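Local coordinates for protein acetyltransferase (Elizabethkingia anophelis, PDB 6AO7) that binds acetyl-CoA and, as a member of the GNAT family, probably transfers its acetyl group to an acceptor that is not established, at residues Ile15-Ala20 with Glu47-Lys52; Gly59-Tyr64 with Gly89-Asp94. All coordinates share one frame; numbering follows the deposited sequence.

Contact 1. Residues Ile15-Ala20 with Glu47-Lys52; sequences IHPHTA and ELYLAK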
loop_
_atom_site.group_PDB
_atom_site.type_symbol
_atom_site.label_atom_id
_atom_site.label_comp_id
_atom_site.label_asym_id
_atom_site.label_seq_id
_atom_site.Cartn_x
_atom_site.Cartn_y
_atom_site.Cartn_z
ATOM N N ILE A 15 -14.722 14.114 21.332
ATOM C CA ILE A 15 -15.410 13.158 20.469
ATOM C C ILE A 15 -16.643 12.639 21.195
ATOM O O ILE A 15 -16.548 12.179 22.336
ATOM C CB ILE A 15 -14.497 11.984 20.064
ATOM C CG1 ILE A 15 -13.255 12.501 19.332
ATOM C CG2 ILE A 15 -15.260 11.000 19.184
ATOM C CD1 ILE A 15 -12.228 11.429 19.028
ATOM N N HIS A 16 -17.789 12.691 20.526
ATOM C CA HIS A 16 -19.055 12.247 21.084
ATOM C C HIS A 16 -19.875 11.576 19.996
ATOM O O HIS A 16 -19.709 11.883 18.810
ATOM C CB HIS A 16 -19.866 13.416 21.670
ATOM C CG HIS A 16 -19.528 13.736 23.092
ATOM N ND1 HIS A 16 -18.412 14.462 23.449
ATOM C CD2 HIS A 16 -20.165 13.433 24.248
ATOM C CE1 HIS A 16 -18.375 14.590 24.763
ATOM N NE2 HIS A 16 -19.428 13.976 25.271
ATOM N N PRO A 17 -20.754 10.647 20.366
ATOM C CA PRO A 17 -21.662 10.074 19.370
ATOM C C PRO A 17 -22.620 11.133 18.853
ATOM O O PRO A 17 -22.989 12.071 19.564
ATOM C CB PRO A 17 -22.397 8.972 20.149
ATOM C CG PRO A 17 -22.236 9.338 21.582
ATOM C CD PRO A 17 -20.917 10.025 21.691
ATOM N N HIS A 18 -23.020 10.975 17.594
ATOM C CA HIS A 18 -24.024 11.854 17.006
ATOM C C HIS A 18 -25.393 11.660 17.671
ATOM O O HIS A 18 -25.849 10.527 17.854
ATOM C CB HIS A 18 -24.125 11.588 15.507
ATOM C CG HIS A 18 -25.273 12.293 14.858
ATOM N ND1 HIS A 18 -26.512 11.708 14.709
ATOM C CD2 HIS A 18 -25.382 13.546 14.354
ATOM C CE1 HIS A 18 -27.332 12.567 14.127
ATOM N NE2 HIS A 18 -26.668 13.687 13.898
ATOM N N THR A 19 -26.048 12.779 18.009
ATOM C CA THR A 19 -27.376 12.807 18.630
ATOM C C THR A 19 -28.478 12.974 17.585
ATOM O O THR A 19 -28.377 13.815 16.690
ATOM C CB THR A 19 -27.491 13.972 19.623
ATOM O OG1 THR A 19 -26.610 13.783 20.730
ATOM C CG2 THR A 19 -28.916 14.109 20.144
ATOM N N ALA A 20 -29.554 12.204 17.738
ATOM C CA ALA A 20 -30.721 12.365 16.878
ATOM C C ALA A 20 -31.207 13.811 16.889
ATOM O O ALA A 20 -31.258 14.460 17.938
ATOM C CB ALA A 20 -31.846 11.437 17.339
ATOM N N GLU A 47 -22.699 3.436 13.752
ATOM C CA GLU A 47 -22.702 4.455 14.791
ATOM C C GLU A 47 -21.781 5.580 14.357
ATOM O O GLU A 47 -20.606 5.339 14.042
ATOM C CB GLU A 47 -22.229 3.901 16.138
ATOM C CG GLU A 47 -23.101 2.823 16.727
ATOM C CD GLU A 47 -22.562 2.353 18.061
ATOM O OE1 GLU A 47 -21.604 1.545 18.073
ATOM O OE2 GLU A 47 -23.076 2.824 19.098
ATOM N N LEU A 48 -22.312 6.801 14.348
ATOM C CA LEU A 48 -21.568 7.972 13.897
ATOM C C LEU A 48 -21.039 8.737 15.103
ATOM O O LEU A 48 -21.772 8.961 16.078
ATOM C CB LEU A 48 -22.455 8.880 13.038
ATOM C CG LEU A 48 -21.972 10.302 12.744
ATOM C CD1 LEU A 48 -20.770 10.245 11.810
ATOM C CD2 LEU A 48 -23.092 11.179 12.176
ATOM N N TYR A 49 -19.771 9.138 15.026
ATOM C CA TYR A 49 -19.101 9.885 16.077
ATOM C C TYR A 49 -18.576 11.190 15.493
ATOM O O TYR A 49 -18.136 11.233 14.342
ATOM C CB TYR A 49 -17.950 9.063 16.685
ATOM C CG TYR A 49 -18.435 7.878 17.484
ATOM C CD1 TYR A 49 -18.806 6.695 16.852
ATOM C CD2 TYR A 49 -18.545 7.946 18.866
ATOM C CE1 TYR A 49 -19.257 5.617 17.576
ATOM C CE2 TYR A 49 -19.008 6.868 19.601
ATOM C CZ TYR A 49 -19.352 5.704 18.950
ATOM O OH TYR A 49 -19.792 4.625 19.685
ATOM N N LEU A 50 -18.642 12.256 16.276
ATOM C CA LEU A 50 -18.303 13.597 15.817
ATOM C C LEU A 50 -17.153 14.134 16.655
ATOM O O LEU A 50 -17.207 14.079 17.889
ATOM C CB LEU A 50 -19.507 14.546 15.923
ATOM C CG LEU A 50 -20.834 14.106 15.295
ATOM C CD1 LEU A 50 -21.909 15.147 15.527
ATOM C CD2 LEU A 50 -20.659 13.811 13.803
ATOM N N ALA A 51 -16.129 14.670 15.988
ATOM C CA ALA A 51 -14.997 15.297 16.660
ATOM C C ALA A 51 -15.167 16.810 16.595
ATOM O O ALA A 51 -15.291 17.372 15.504
ATOM C CB ALA A 51 -13.672 14.877 16.021
ATOM N N LYS A 52 -15.174 17.456 17.759
ATOM C CA LYS A 52 -15.420 18.888 17.872
ATOM C C LYS A 52 -14.179 19.611 18.387
ATOM O O LYS A 52 -13.459 19.097 19.249
ATOM C CB LYS A 52 -16.613 19.170 18.798
#
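Strands 15-17 and 47-52 run antiparallel, their axes 4.5 Å apart at closest approach, with H16 and L50 as the hydrogen-bonded pair flanked by the non-hydrogen-bonded pairs I15-A51 and P17-Y49. H16 N donates to L50 O (3.0 Å), and L50 N returns a nearly straight bond to H16 O (2.8 Å, 171° at the hydrogen). Just past the strand, H18 N still reaches L48 O at 2.8 Å, from a position tilted 31° out of the carbonyl plane, so the pairing outlasts the regular strand by one residue. P17, which has no N-H to give, falls in a non-hydrogen-bonded pair; P17 CB rests 4.0 Å from Y49 CE2. On the same face I15 sets CG2 against Y49 CB, the two side chains crossing at about a right angle, while its CG1 meets A51 CB. On the side of L50, H18 packs against two leucines. With H18 CG anti to the backbone N (chi1 171°), the imidazole is carried to their ends: L48 CD2 lies 3.5 Å from H18 CB, and L50 CD1 comes to the ring's edge near CD2. A hydrogen bond from H18 NE2 to T22 O ties the ring's far end to the following loop. The whole is an antiparallel edge pairing, in which the first strand of the chain borders the mixed central sheet of the GNAT fold.

Contact 2. Residues Gly59-Tyr64 with Gly89-Asp94; sequences GCYVLY and GQLLKD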
loop_
_atom_site.group_PDB
_atom_site.type_symbol
_atom_site.label_atom_id
_atom_site.label_comp_id
_atom_site.label_asym_id
_atom_site.label_seq_id
_atom_site.Cartn_x
_atom_site.Cartn_y
_atom_site.Cartn_z
ATOM N N GLY A 59 -14.310 16.651 12.333
ATOM C CA GLY A 59 -13.986 15.295 11.930
ATOM C C GLY A 59 -15.079 14.366 12.394
ATOM O O GLY A 59 -15.942 14.744 13.195
ATOM N N CYS A 60 -15.025 13.134 11.880
ATOM C CA CYS A 60 -16.057 12.143 12.175
ATOM C C CYS A 60 -15.558 10.767 11.785
ATOM O O CYS A 60 -14.637 10.628 10.973
ATOM C CB CYS A 60 -17.364 12.447 11.430
ATOM S SG CYS A 60 -17.187 12.450 9.620
ATOM N N TYR A 61 -16.194 9.747 12.361
ATOM C CA TYR A 61 -16.024 8.385 11.871
ATOM C C TYR A 61 -17.317 7.596 12.092
ATOM O O TYR A 61 -18.165 7.959 12.914
ATOM C CB TYR A 61 -14.829 7.672 12.525
ATOM C CG TYR A 61 -14.896 7.444 14.023
ATOM C CD1 TYR A 61 -15.609 6.363 14.560
ATOM C CD2 TYR A 61 -14.190 8.268 14.904
ATOM C CE1 TYR A 61 -15.629 6.128 15.923
ATOM C CE2 TYR A 61 -14.205 8.037 16.280
ATOM C CZ TYR A 61 -14.928 6.964 16.781
ATOM O OH TYR A 61 -14.947 6.710 18.135
ATOM N N VAL A 62 -17.456 6.520 11.319
ATOM C CA VAL A 62 -18.594 5.611 11.396
ATOM C C VAL A 62 -18.077 4.200 11.654
ATOM O O VAL A 62 -17.237 3.689 10.889
ATOM C CB VAL A 62 -19.430 5.635 10.109
ATOM C CG1 VAL A 62 -20.565 4.604 10.207
ATOM C CG2 VAL A 62 -19.947 7.037 9.844
ATOM N N LEU A 63 -18.580 3.575 12.721
ATOM C CA LEU A 63 -18.320 2.172 13.022
ATOM C C LEU A 63 -19.482 1.327 12.529
ATOM O O LEU A 63 -20.643 1.656 12.787
ATOM C CB LEU A 63 -18.139 1.956 14.521
ATOM C CG LEU A 63 -16.756 2.230 15.092
ATOM C CD1 LEU A 63 -16.812 2.143 16.586
ATOM C CD2 LEU A 63 -15.751 1.203 14.529
ATOM N N TYR A 64 -19.163 0.216 11.864
ATOM C CA TYR A 64 -20.150 -0.599 11.156
ATOM C C TYR A 64 -19.894 -2.072 11.449
ATOM O O TYR A 64 -19.018 -2.688 10.821
ATOM C CB TYR A 64 -20.074 -0.332 9.655
ATOM C CG TYR A 64 -20.922 -1.238 8.785
ATOM C CD1 TYR A 64 -20.360 -2.300 8.093
ATOM C CD2 TYR A 64 -22.283 -1.001 8.635
ATOM C CE1 TYR A 64 -21.139 -3.117 7.279
ATOM C CE2 TYR A 64 -23.071 -1.808 7.828
ATOM C CZ TYR A 64 -22.494 -2.864 7.153
ATOM O OH TYR A 64 -23.279 -3.663 6.353
ATOM N N GLY A 89 -5.102 10.666 13.611
ATOM C CA GLY A 89 -4.541 9.721 14.560
ATOM C C GLY A 89 -5.289 9.700 15.880
ATOM O O GLY A 89 -5.506 8.636 16.467
ATOM N N GLN A 90 -5.684 10.876 16.369
ATOM C CA GLN A 90 -6.499 10.928 17.577
ATOM C C GLN A 90 -7.822 10.208 17.365
ATOM O O GLN A 90 -8.287 9.476 18.248
ATOM C CB GLN A 90 -6.736 12.384 17.990
ATOM C CG GLN A 90 -5.502 13.069 18.543
ATOM C CD GLN A 90 -4.842 12.266 19.653
ATOM O OE1 GLN A 90 -3.686 11.842 19.529
ATOM N NE2 GLN A 90 -5.579 12.043 20.743
ATOM N N LEU A 91 -8.436 10.392 16.191
ATOM C CA LEU A 91 -9.672 9.676 15.886
ATOM C C LEU A 91 -9.449 8.166 15.898
ATOM O O LEU A 91 -10.238 7.419 16.485
ATOM C CB LEU A 91 -10.235 10.132 14.534
ATOM C CG LEU A 91 -10.803 11.551 14.424
ATOM C CD1 LEU A 91 -11.473 11.754 13.076
ATOM C CD2 LEU A 91 -11.796 11.812 15.528
ATOM N N LEU A 92 -8.367 7.693 15.261
ATOM C CA LEU A 92 -8.135 6.254 15.190
ATOM C C LEU A 92 -7.956 5.642 16.578
ATOM O O LEU A 92 -8.477 4.551 16.852
ATOM C CB LEU A 92 -6.924 5.954 14.302
ATOM C CG LEU A 92 -7.139 6.188 12.801
ATOM C CD1 LEU A 92 -5.817 6.144 12.067
ATOM C CD2 LEU A 92 -8.092 5.125 12.258
ATOM N N LYS A 93 -7.220 6.324 17.460
ATOM C CA LYS A 93 -7.096 5.885 18.850
ATOM C C LYS A 93 -8.455 5.783 19.527
ATOM O O LYS A 93 -8.697 4.863 20.321
ATOM C CB LYS A 93 -6.205 6.859 19.629
ATOM N N ASP A 94 -9.341 6.748 19.263
ATOM C CA ASP A 94 -10.659 6.719 19.883
ATOM C C ASP A 94 -11.498 5.572 19.337
ATOM O O ASP A 94 -12.220 4.923 20.095
ATOM C CB ASP A 94 -11.361 8.061 19.676
ATOM C CG ASP A 94 -12.569 8.221 20.562
ATOM O OD1 ASP A 94 -12.374 8.539 21.751
ATOM O OD2 ASP A 94 -13.706 8.024 20.080
#
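Y61 reaches from strand 59-64 past L91 to D94 of helix 89-94. Its CD2 lies 4.3 Å from L91 CD2, and Y61 CE2 stands 4.0 Å from the carbonyl L91 O. At the end of the ring the interaction turns polar. Y61 OH donates to D94 OD2 over 2.7 Å, and the acceptor sits at the ring's edge, in its plane. The carboxylate is turned 54° from that plane and takes the bond on the anti side of OD2, 16° out of its own plane. Two torsions bring the groups together: Y61 CG stands between the backbone N and the carbonyl carbon (chi1 63°), while D94 CG is anti to its N, which carries the carboxylate toward the strand. K98, one helical turn on, forms a salt bridge with the same D94 OD2, so this oxygen is gripped by a hydroxyl and an ammonium group, an arrangement that would be expected to stabilise the negative charge. The pair of segments exemplifies the layered alpha/beta build of the GNAT fold, in which helix 87-101 packs on one face of the central sheet and its beginning serves the cofactor: G89 N hydrogen-bonds to ACO O2A, an oxygen of the bound acetyl-CoA. Nearer the start of the strand, L91 CD1 lies over the backbone, 4.0 Å from C60 O and 4.5 Å from G59 CA. G59 brings no side chain to this approach, and A51 of the adjoining strand borders L91 as well. The ring of Y61 also meets that of Y49, on the side away from L91 O, with the planes at a small angle, and V95, one turn beyond L91 in the helix, touches Y61 too.

How the contacts relate
Contacts 1 and 2 illustrate how one sheet uses different chemistry at its margin and in its interior. Their centres lie 10 Å apart, and strands 47-53 and 56-65 are neighbours joined by backbone bonds such as A51 N to G59 O (2.8 Å). Contact 1 is partly buried, at an outermost strand within the chain, and rests chiefly on main-chain pairing; contact 2 is buried nearer the centre, joins sheet to helix, and depends mainly on side chains, with one hydroxyl-carboxylate bond crossing between the segments. Helix 87-101 nonetheless serves both: I15 of contact 1 touches L91, and I15 CG2 packs 3.5 Å from D94 OD2.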